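Local coordinates for diaminopimelate decarboxylase (Helicobacter pylori, PDB 2QGH), which catalyses the pyridoxal-5'-phosphate-dependent decarboxylation of meso-diaminopimelate to L-lysine, the last step of bacterial lysine biosynthesis, at residues V200-L211 and L237-V248. Sequence-based numbering, arbitrary orientation.
Sequences VSVHFHIGSQLL and LRFFDVGGGIGV. With PLP (pyridoxal-5'-phosphate), chain B; LYS (lysine), chain C.
The cofactor pocket at the C-terminal mouth of the eight-stranded alpha/beta barrel is built here from two neighbouring parallel strands, 197-203 and 239-241, and the loops that follow them; helix 213-232 makes the crossover between them. Between the parallel backbones, Asp-241 N bonds to Val-202 O (3.0 Å) and Phe-204 N to Asp-241 O. On the side facing helix 213-232, Phe-240 continues the face of Val-202, and the Phe-204 ring takes Val-242 CA over one face, a CH-pi contact 4.0 Å from the centroid, while Phe-240 CE2 meets its edge. On the barrel-interior side, His-203 and Asp-241 run side by side, imidazole and carboxylate planes 69° apart; His-203 CD2 sits 3.3 Å from Asp-241 CG, and His-203 NE2 hydrogen-bonds Glu-279 OE1. Asp-241 OD1 closes an Asx turn onto Gly-243 N, leading into the glycine loop 243-245.

There His-205, its CG anti to the backbone N (chi1 -178°), lays one imidazole face over the PLP pyridine ring, with PLP C3 3.4 Å above the plane. Gly-244 N donates to ND1 in the ring plane, which should fix the ring's rotation. The phosphate is gripped by Gly-245 N, pointing almost straight at O2P (178°), and by Ser-208 OG at O3P, which also hydrogen-bonds Arg-282 NH2. A water links O3P to Gln-209 N. Farther out, the Gln-209 amide, its chain bent at chi2, pairs with the backbone of Val-248: OE1 accepts from Val-248 N (3.0 Å), and NE2 donates in the carbonyl plane to a lone pair of Val-248 O (3.1 Å).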
loop_
_atom_site.group_PDB
_atom_site.type_symbol
_atom_site.label_atom_id
_atom_site.label_comp_id
_atom_site.label_asym_id
_atom_site.label_seq_id
_atom_site.Cartn_x
_atom_site.Cartn_y
_atom_site.Cartn_z
ATOM N N VAL A 200 -9.594 31.401 -13.295
ATOM C CA VAL A 200 -9.979 31.127 -14.672
ATOM C C VAL A 200 -10.784 29.845 -14.841
ATOM O O VAL A 200 -11.211 29.511 -15.944
ATOM C CB VAL A 200 -8.723 31.052 -15.581
ATOM C CG1 VAL A 200 -7.942 32.343 -15.478
ATOM C CG2 VAL A 200 -7.834 29.874 -15.179
ATOM N N SER A 201 -11.031 29.138 -13.751
ATOM C CA SER A 201 -11.739 27.889 -13.886
ATOM C C SER A 201 -12.517 27.453 -12.659
ATOM O O SER A 201 -12.193 27.849 -11.540
ATOM C CB SER A 201 -10.721 26.808 -14.254
ATOM O OG SER A 201 -11.256 25.512 -14.091
ATOM N N VAL A 202 -13.566 26.662 -12.880
ATOM C CA VAL A 202 -14.353 26.103 -11.783
ATOM C C VAL A 202 -14.082 24.626 -11.943
ATOM O O VAL A 202 -13.906 24.151 -13.067
ATOM C CB VAL A 202 -15.883 26.270 -11.932
ATOM C CG1 VAL A 202 -16.452 26.783 -10.637
ATOM C CG2 VAL A 202 -16.228 27.171 -13.089
ATOM N N HIS A 203 -14.067 23.891 -10.842
ATOM C CA HIS A 203 -13.798 22.464 -10.935
ATOM C C HIS A 203 -14.566 21.634 -9.909
ATOM O O HIS A 203 -14.976 22.140 -8.865
ATOM C CB HIS A 203 -12.280 22.251 -10.800
ATOM C CG HIS A 203 -11.874 20.833 -10.541
ATOM N ND1 HIS A 203 -12.066 20.214 -9.325
ATOM C CD2 HIS A 203 -11.268 19.920 -11.337
ATOM C CE1 HIS A 203 -11.595 18.982 -9.381
ATOM N NE2 HIS A 203 -11.106 18.778 -10.591
ATOM N N PHE A 204 -14.787 20.363 -10.229
ATOM C CA PHE A 204 -15.446 19.454 -9.302
ATOM C C PHE A 204 -15.118 18.009 -9.652
ATOM O O PHE A 204 -14.902 17.664 -10.819
ATOM C CB PHE A 204 -16.969 19.654 -9.284
ATOM C CG PHE A 204 -17.683 19.120 -10.505
ATOM C CD1 PHE A 204 -18.091 19.979 -11.524
ATOM C CD2 PHE A 204 -17.977 17.760 -10.620
ATOM C CE1 PHE A 204 -18.781 19.491 -12.630
ATOM C CE2 PHE A 204 -18.662 17.270 -11.721
ATOM C CZ PHE A 204 -19.068 18.141 -12.732
ATOM N N HIS A 205 -15.055 17.175 -8.623
ATOM C CA HIS A 205 -14.784 15.754 -8.792
ATOM C C HIS A 205 -15.499 15.057 -7.644
ATOM O O HIS A 205 -15.047 15.122 -6.501
ATOM C CB HIS A 205 -13.286 15.469 -8.724
ATOM C CG HIS A 205 -12.957 14.026 -8.932
ATOM N ND1 HIS A 205 -12.977 13.433 -10.175
ATOM C CD2 HIS A 205 -12.704 13.034 -8.046
ATOM C CE1 HIS A 205 -12.755 12.138 -10.047
ATOM N NE2 HIS A 205 -12.585 11.870 -8.764
ATOM N N ILE A 206 -16.612 14.393 -7.948
ATOM C CA ILE A 206 -17.411 13.741 -6.913
ATOM C C ILE A 206 -17.089 12.301 -6.514
ATOM O O ILE A 206 -17.659 11.795 -5.540
ATOM C CB ILE A 206 -18.925 13.813 -7.256
ATOM C CG1 ILE A 206 -19.206 13.113 -8.584
ATOM C CG2 ILE A 206 -19.368 15.265 -7.324
ATOM C CD1 ILE A 206 -20.682 12.924 -8.881
ATOM N N GLY A 207 -16.191 11.638 -7.241
ATOM C CA GLY A 207 -15.849 10.269 -6.892
ATOM C C GLY A 207 -15.175 9.486 -8.004
ATOM O O GLY A 207 -14.964 10.001 -9.103
ATOM N N SER A 208 -14.841 8.230 -7.712
ATOM C CA SER A 208 -14.183 7.356 -8.678
ATOM C C SER A 208 -14.958 6.051 -8.888
ATOM O O SER A 208 -15.725 5.628 -8.023
ATOM C CB SER A 208 -12.758 7.034 -8.209
ATOM O OG SER A 208 -12.054 6.293 -9.188
ATOM N N GLN A 209 -14.743 5.419 -10.039
ATOM C CA GLN A 209 -15.410 4.166 -10.381
ATOM C C GLN A 209 -16.922 4.345 -10.299
ATOM O O GLN A 209 -17.623 3.542 -9.693
ATOM C CB GLN A 209 -14.940 3.051 -9.438
ATOM C CG GLN A 209 -15.553 1.652 -9.678
ATOM C CD GLN A 209 -15.437 1.176 -11.115
ATOM O OE1 GLN A 209 -14.454 1.451 -11.796
ATOM N NE2 GLN A 209 -16.442 0.443 -11.578
ATOM N N LEU A 210 -17.416 5.411 -10.923
ATOM C CA LEU A 210 -18.842 5.722 -10.923
ATOM C C LEU A 210 -19.569 5.003 -12.055
ATOM O O LEU A 210 -19.142 5.058 -13.207
ATOM C CB LEU A 210 -19.050 7.231 -11.066
ATOM C CG LEU A 210 -18.304 8.124 -10.074
ATOM C CD1 LEU A 210 -18.767 9.558 -10.245
ATOM C CD2 LEU A 210 -18.566 7.654 -8.655
ATOM N N LEU A 211 -20.667 4.330 -11.723
ATOM C CA LEU A 211 -21.444 3.609 -12.724
ATOM C C LEU A 211 -22.765 4.319 -13.026
ATOM O O LEU A 211 -23.425 4.011 -14.021
ATOM C CB LEU A 211 -21.727 2.178 -12.263
ATOM C CG LEU A 211 -20.593 1.141 -12.183
ATOM C CD1 LEU A 211 -19.869 1.027 -13.514
ATOM C CD2 LEU A 211 -19.636 1.526 -11.089
ATOM N N LEU A 237 -14.200 33.378 -16.186
ATOM C CA LEU A 237 -13.981 31.939 -16.342
ATOM C C LEU A 237 -13.733 31.556 -17.792
ATOM O O LEU A 237 -14.371 32.086 -18.699
ATOM C CB LEU A 237 -15.190 31.151 -15.837
ATOM C CG LEU A 237 -15.587 31.316 -14.375
ATOM C CD1 LEU A 237 -16.873 30.533 -14.127
ATOM C CD2 LEU A 237 -14.463 30.840 -13.465
ATOM N N ARG A 238 -12.818 30.615 -18.000
ATOM C CA ARG A 238 -12.482 30.149 -19.340
ATOM C C ARG A 238 -12.588 28.628 -19.424
ATOM O O ARG A 238 -12.689 28.072 -20.516
ATOM C CB ARG A 238 -11.057 30.593 -19.707
ATOM C CG ARG A 238 -10.891 32.121 -19.871
ATOM C CD ARG A 238 -11.057 32.550 -21.343
ATOM N NE ARG A 238 -11.370 33.975 -21.520
ATOM C CZ ARG A 238 -11.515 34.559 -22.710
ATOM N NH1 ARG A 238 -11.364 33.854 -23.820
ATOM N NH2 ARG A 238 -11.842 35.838 -22.793
ATOM N N PHE A 239 -12.580 27.970 -18.262
ATOM C CA PHE A 239 -12.651 26.508 -18.181
ATOM C C PHE A 239 -13.726 25.983 -17.221
ATOM O O PHE A 239 -14.071 26.624 -16.223
ATOM C CB PHE A 239 -11.303 25.934 -17.719
ATOM C CG PHE A 239 -10.127 26.371 -18.544
ATOM C CD1 PHE A 239 -9.820 25.734 -19.739
ATOM C CD2 PHE A 239 -9.305 27.401 -18.108
ATOM C CE1 PHE A 239 -8.708 26.116 -20.486
ATOM C CE2 PHE A 239 -8.192 27.788 -18.846
ATOM C CZ PHE A 239 -7.894 27.139 -20.041
ATOM N N PHE A 240 -14.227 24.791 -17.523
ATOM C CA PHE A 240 -15.225 24.119 -16.701
ATOM C C PHE A 240 -14.687 22.688 -16.572
ATOM O O PHE A 240 -14.736 21.904 -17.529
ATOM C CB PHE A 240 -16.588 24.115 -17.406
ATOM C CG PHE A 240 -17.732 23.668 -16.521
ATOM C CD1 PHE A 240 -18.326 24.556 -15.630
ATOM C CD2 PHE A 240 -18.206 22.356 -16.582
ATOM C CE1 PHE A 240 -19.376 24.154 -14.813
ATOM C CE2 PHE A 240 -19.258 21.940 -15.767
ATOM C CZ PHE A 240 -19.844 22.843 -14.880
ATOM N N ASP A 241 -14.172 22.352 -15.396
ATOM C CA ASP A 241 -13.582 21.041 -15.172
ATOM C C ASP A 241 -14.480 20.059 -14.428
ATOM O O ASP A 241 -14.807 20.269 -13.265
ATOM C CB ASP A 241 -12.275 21.211 -14.400
ATOM C CG ASP A 241 -11.319 20.069 -14.621
ATOM O OD1 ASP A 241 -11.779 18.910 -14.693
ATOM O OD2 ASP A 241 -10.104 20.335 -14.713
ATOM N N VAL A 242 -14.841 18.966 -15.094
ATOM C CA VAL A 242 -15.707 17.949 -14.504
ATOM C C VAL A 242 -14.955 16.808 -13.810
ATOM O O VAL A 242 -15.578 15.887 -13.278
ATOM C CB VAL A 242 -16.635 17.322 -15.569
ATOM C CG1 VAL A 242 -17.437 18.406 -16.275
ATOM C CG2 VAL A 242 -15.821 16.533 -16.558
ATOM N N GLY A 243 -13.624 16.873 -13.809
ATOM C CA GLY A 243 -12.831 15.826 -13.183
ATOM C C GLY A 243 -12.911 14.504 -13.928
ATOM O O GLY A 243 -13.199 14.471 -15.127
ATOM N N GLY A 244 -12.637 13.411 -13.226
ATOM C CA GLY A 244 -12.710 12.094 -13.838
ATOM C C GLY A 244 -13.810 11.315 -13.145
ATOM O O GLY A 244 -14.875 11.869 -12.874
ATOM N N GLY A 245 -13.580 10.036 -12.868
ATOM C CA GLY A 245 -14.586 9.263 -12.160
ATOM C C GLY A 245 -15.374 8.196 -12.891
ATOM O O GLY A 245 -16.048 7.401 -12.247
ATOM N N ILE A 246 -15.317 8.160 -14.215
ATOM C CA ILE A 246 -16.065 7.142 -14.954
ATOM C C ILE A 246 -15.515 5.744 -14.668
ATOM O O ILE A 246 -14.335 5.474 -14.893
ATOM C CB ILE A 246 -16.028 7.423 -16.467
ATOM C CG1 ILE A 246 -16.890 8.654 -16.769
ATOM C CG2 ILE A 246 -16.495 6.194 -17.248
ATOM C CD1 ILE A 246 -17.064 8.962 -18.247
ATOM N N GLY A 247 -16.377 4.865 -14.167
ATOM C CA GLY A 247 -15.962 3.512 -13.829
ATOM C C GLY A 247 -15.814 2.541 -14.985
ATOM O O GLY A 247 -16.314 2.785 -16.087
ATOM N N VAL A 248 -15.104 1.440 -14.745
ATOM C CA VAL A 248 -14.917 0.429 -15.778
ATOM C C VAL A 248 -15.697 -0.821 -15.406
ATOM O O VAL A 248 -16.274 -0.909 -14.316
ATOM C CB VAL A 248 -13.419 0.058 -15.996
ATOM C CG1 VAL A 248 -12.659 1.260 -16.552
ATOM C CG2 VAL A 248 -12.792 -0.424 -14.699
HETATM N N1 PLP B . -9.382 14.095 -10.948
HETATM C C2 PLP B . -9.298 14.221 -9.546
HETATM C C2A PLP B . -9.220 15.555 -8.914
HETATM C C3 PLP B . -9.262 13.006 -8.752
HETATM O O3 PLP B . -9.163 13.068 -7.376
HETATM C C4 PLP B . -9.323 11.755 -9.366
HETATM C C4A PLP B . -9.549 10.610 -8.443
HETATM C C5 PLP B . -9.392 11.640 -10.762
HETATM C C6 PLP B . -9.451 12.840 -11.569
HETATM C C5A PLP B . -9.217 10.409 -11.543
HETATM O O4P PLP B . -10.433 9.697 -11.551
HETATM P P PLP B . -10.562 8.407 -12.232
HETATM O O1P PLP B . -9.345 7.431 -12.259
HETATM O O2P PLP B . -10.965 8.822 -13.715
HETATM O O3P PLP B . -11.731 7.654 -11.488
HETATM N N LYS C . -7.030 4.403 -5.669
HETATM C CA LYS C . -8.494 4.241 -5.933
HETATM C C LYS C . -8.773 2.884 -6.579
HETATM O O LYS C . -7.848 2.047 -6.568
HETATM C CB LYS C . -8.990 5.381 -6.841
HETATM C CG LYS C . -8.909 6.751 -6.183
HETATM C CD LYS C . -9.047 7.888 -7.178
HETATM C CE LYS C . -8.977 9.228 -6.448
HETATM N NZ LYS C . -8.930 10.433 -7.344
HETATM O OXT LYS C . -9.897 2.669 -7.082
HETATM O O HOH W 1 -13.167 5.541 -12.198
HETATM O O HOH W 2 -18.951 3.747 -15.610
#